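TRAS1 ORF2p (Bombyx mori, PDB 1WDU) is the endonuclease domain of a telomere-specific non-LTR retrotransposon and probably binds and nicks the DNA into which the element inserts. Local coordinates at residues A[172-175]-A[176-180]. The protein carries 1 engineered substitution. Sequence-based numbering, arbitrary orientation.
Sequences DQLM and GTLGE
The carbonyl of Q173 is gripped on both faces of its plane: T177 N reaches Q173 O from one face at 3.0 Å, and T177 OG1 comes to Q173 O from the opposite face at 3.1 Å, tilted 33° from the plane. Both residues lie on one α-helix, 169-181, about one turn apart, in the DNase I-like α/β sandwich of the endonuclease domain. Three further i to i+4 bonds link the two segments, from G176 N to D172 O, from L178 N to L174 O and from G179 N to M175 O, each 2.8 Å long. OG1 of T177 lies anti to its own carbonyl carbon (chi1 -63°), which folds the hydroxyl back along the helix onto the preceding turn. A valine in place of T177 would keep a similar bulk but would probably cost Q173 O its hydroxyl donor and leave one face of that carbonyl without the second bond. On the inward side, T177 and L174 both pack against L134 of helix 131-142, E180 adds a salt bridge to K138 of that same helix, and L174 also touches A155 and W162 in loops. M175, its chain bent at chi2 and chi3, touches W161 and W162, and it shares I185 of strand 184-185 with L178. The helix is thereby fastened to a second helix, to loops and to a short strand at the border of the sandwich. Between the leucines, one methyl of each meets the other, CD1 of L174 lying 3.4 Å from CD1 of L178. The second methyl of L178 is turned to the neighbouring thioether, with CD2 of L178 3.9 Å from SD of M175.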
ATOM      1  N   ASP A 172      10.385  15.120   0.860  1.00 30.21           N
ATOM      2  CA  ASP A 172      11.213  15.613  -0.237  1.00 30.34           C
ATOM      3  C   ASP A 172      12.040  14.494  -0.886  1.00 29.23           C
ATOM      4  O   ASP A 172      12.088  14.389  -2.114  1.00 27.66           O
ATOM      5  CB  ASP A 172      12.142  16.729   0.267  1.00 34.01           C
ATOM      6  CG  ASP A 172      11.433  18.068   0.409  1.00 37.58           C
ATOM      7  OD1 ASP A 172      12.074  19.018   0.899  1.00 41.01           O
ATOM      8  OD2 ASP A 172      10.240  18.183   0.030  1.00 38.23           O
ATOM      9  N   GLN A 173      12.691  13.662  -0.074  1.00 30.28           N
ATOM     10  CA  GLN A 173      13.480  12.554  -0.622  1.00 31.46           C
ATOM     11  C   GLN A 173      12.579  11.594  -1.388  1.00 31.44           C
ATOM     12  O   GLN A 173      12.928  11.150  -2.486  1.00 32.44           O
ATOM     13  CB  GLN A 173      14.220  11.790   0.484  1.00 33.59           C
ATOM     14  CG  GLN A 173      15.411  12.557   1.081  1.00 36.37           C
ATOM     15  CD  GLN A 173      16.431  11.645   1.753  1.00 37.55           C
ATOM     16  OE1 GLN A 173      17.018  10.769   1.108  1.00 36.41           O
ATOM     17  NE2 GLN A 173      16.646  11.849   3.056  1.00 36.20           N
ATOM     18  N   LEU A 174      11.419  11.273  -0.812  1.00 31.91           N
ATOM     19  CA  LEU A 174      10.470  10.370  -1.478  1.00 31.83           C
ATOM     20  C   LEU A 174       9.992  10.993  -2.790  1.00 32.02           C
ATOM     21  O   LEU A 174       9.974  10.331  -3.822  1.00 32.53           O
ATOM     22  CB  LEU A 174       9.267  10.073  -0.565  1.00 31.62           C
ATOM     23  CG  LEU A 174       8.161   9.165  -1.129  1.00 32.09           C
ATOM     24  CD1 LEU A 174       8.771   7.911  -1.727  1.00 31.88           C
ATOM     25  CD2 LEU A 174       7.173   8.799  -0.022  1.00 30.63           C
ATOM     26  N   MET A 175       9.606  12.268  -2.754  1.00 32.64           N
ATOM     27  CA  MET A 175       9.156  12.952  -3.969  1.00 32.95           C
ATOM     28  C   MET A 175      10.253  12.937  -5.032  1.00 33.88           C
ATOM     29  O   MET A 175       9.980  12.740  -6.218  1.00 32.92           O
ATOM     30  CB  MET A 175       8.772  14.408  -3.669  1.00 34.83           C
ATOM     31  CG  MET A 175       7.348  14.611  -3.147  1.00 34.48           C
ATOM     32  SD  MET A 175       6.087  13.836  -4.210  1.00 41.11           S
ATOM     33  CE  MET A 175       6.053  14.961  -5.622  1.00 32.63           C
ATOM     34  N   GLY A 176      11.496  13.156  -4.599  1.00 34.81           N
ATOM     35  CA  GLY A 176      12.615  13.165  -5.525  1.00 34.18           C
ATOM     36  C   GLY A 176      12.722  11.820  -6.213  1.00 35.66           C
ATOM     37  O   GLY A 176      12.897  11.734  -7.432  1.00 36.32           O
ATOM     38  N   THR A 177      12.614  10.760  -5.419  1.00 35.17           N
ATOM     39  CA  THR A 177      12.672   9.411  -5.952  1.00 33.59           C
ATOM     40  C   THR A 177      11.500   9.192  -6.906  1.00 33.93           C
ATOM     41  O   THR A 177      11.671   8.637  -7.992  1.00 33.61           O
ATOM     42  CB  THR A 177      12.633   8.383  -4.809  1.00 33.77           C
ATOM     43  OG1 THR A 177      13.796   8.559  -3.990  1.00 32.70           O
ATOM     44  CG2 THR A 177      12.608   6.965  -5.348  1.00 33.46           C
ATOM     45  N   LEU A 178      10.308   9.631  -6.517  1.00 33.86           N
ATOM     46  CA  LEU A 178       9.158   9.461  -7.401  1.00 36.13           C
ATOM     47  C   LEU A 178       9.427  10.123  -8.744  1.00 36.51           C
ATOM     48  O   LEU A 178       9.158   9.541  -9.795  1.00 35.30           O
ATOM     49  CB  LEU A 178       7.899  10.057  -6.778  1.00 35.86           C
ATOM     50  CG  LEU A 178       7.065   9.134  -5.886  1.00 38.92           C
ATOM     51  CD1 LEU A 178       7.956   8.250  -5.021  1.00 38.02           C
ATOM     52  CD2 LEU A 178       6.138   9.999  -5.038  1.00 37.32           C
ATOM     53  N   GLY A 179       9.973  11.339  -8.697  1.00 38.08           N
ATOM     54  CA  GLY A 179      10.280  12.078  -9.912  1.00 38.92           C
ATOM     55  C   GLY A 179      11.214  11.344 -10.861  1.00 40.40           C
ATOM     56  O   GLY A 179      11.007  11.350 -12.071  1.00 40.36           O
ATOM     57  N   GLU A 180      12.243  10.709 -10.314  1.00 41.84           N
ATOM     58  CA  GLU A 180      13.200   9.966 -11.122  1.00 44.85           C
ATOM     59  C   GLU A 180      12.579   8.733 -11.768  1.00 45.56           C
ATOM     60  O   GLU A 180      12.971   8.329 -12.869  1.00 46.21           O
ATOM     61  CB  GLU A 180      14.380   9.521 -10.258  1.00 47.33           C
ATOM     62  CG  GLU A 180      15.378  10.611  -9.928  1.00 51.45           C
ATOM     63  CD  GLU A 180      16.247  10.246  -8.736  1.00 55.00           C
ATOM     64  OE1 GLU A 180      16.665   9.067  -8.638  1.00 55.05           O
ATOM     65  OE2 GLU A 180      16.513  11.141  -7.903  1.00 56.14           O
TER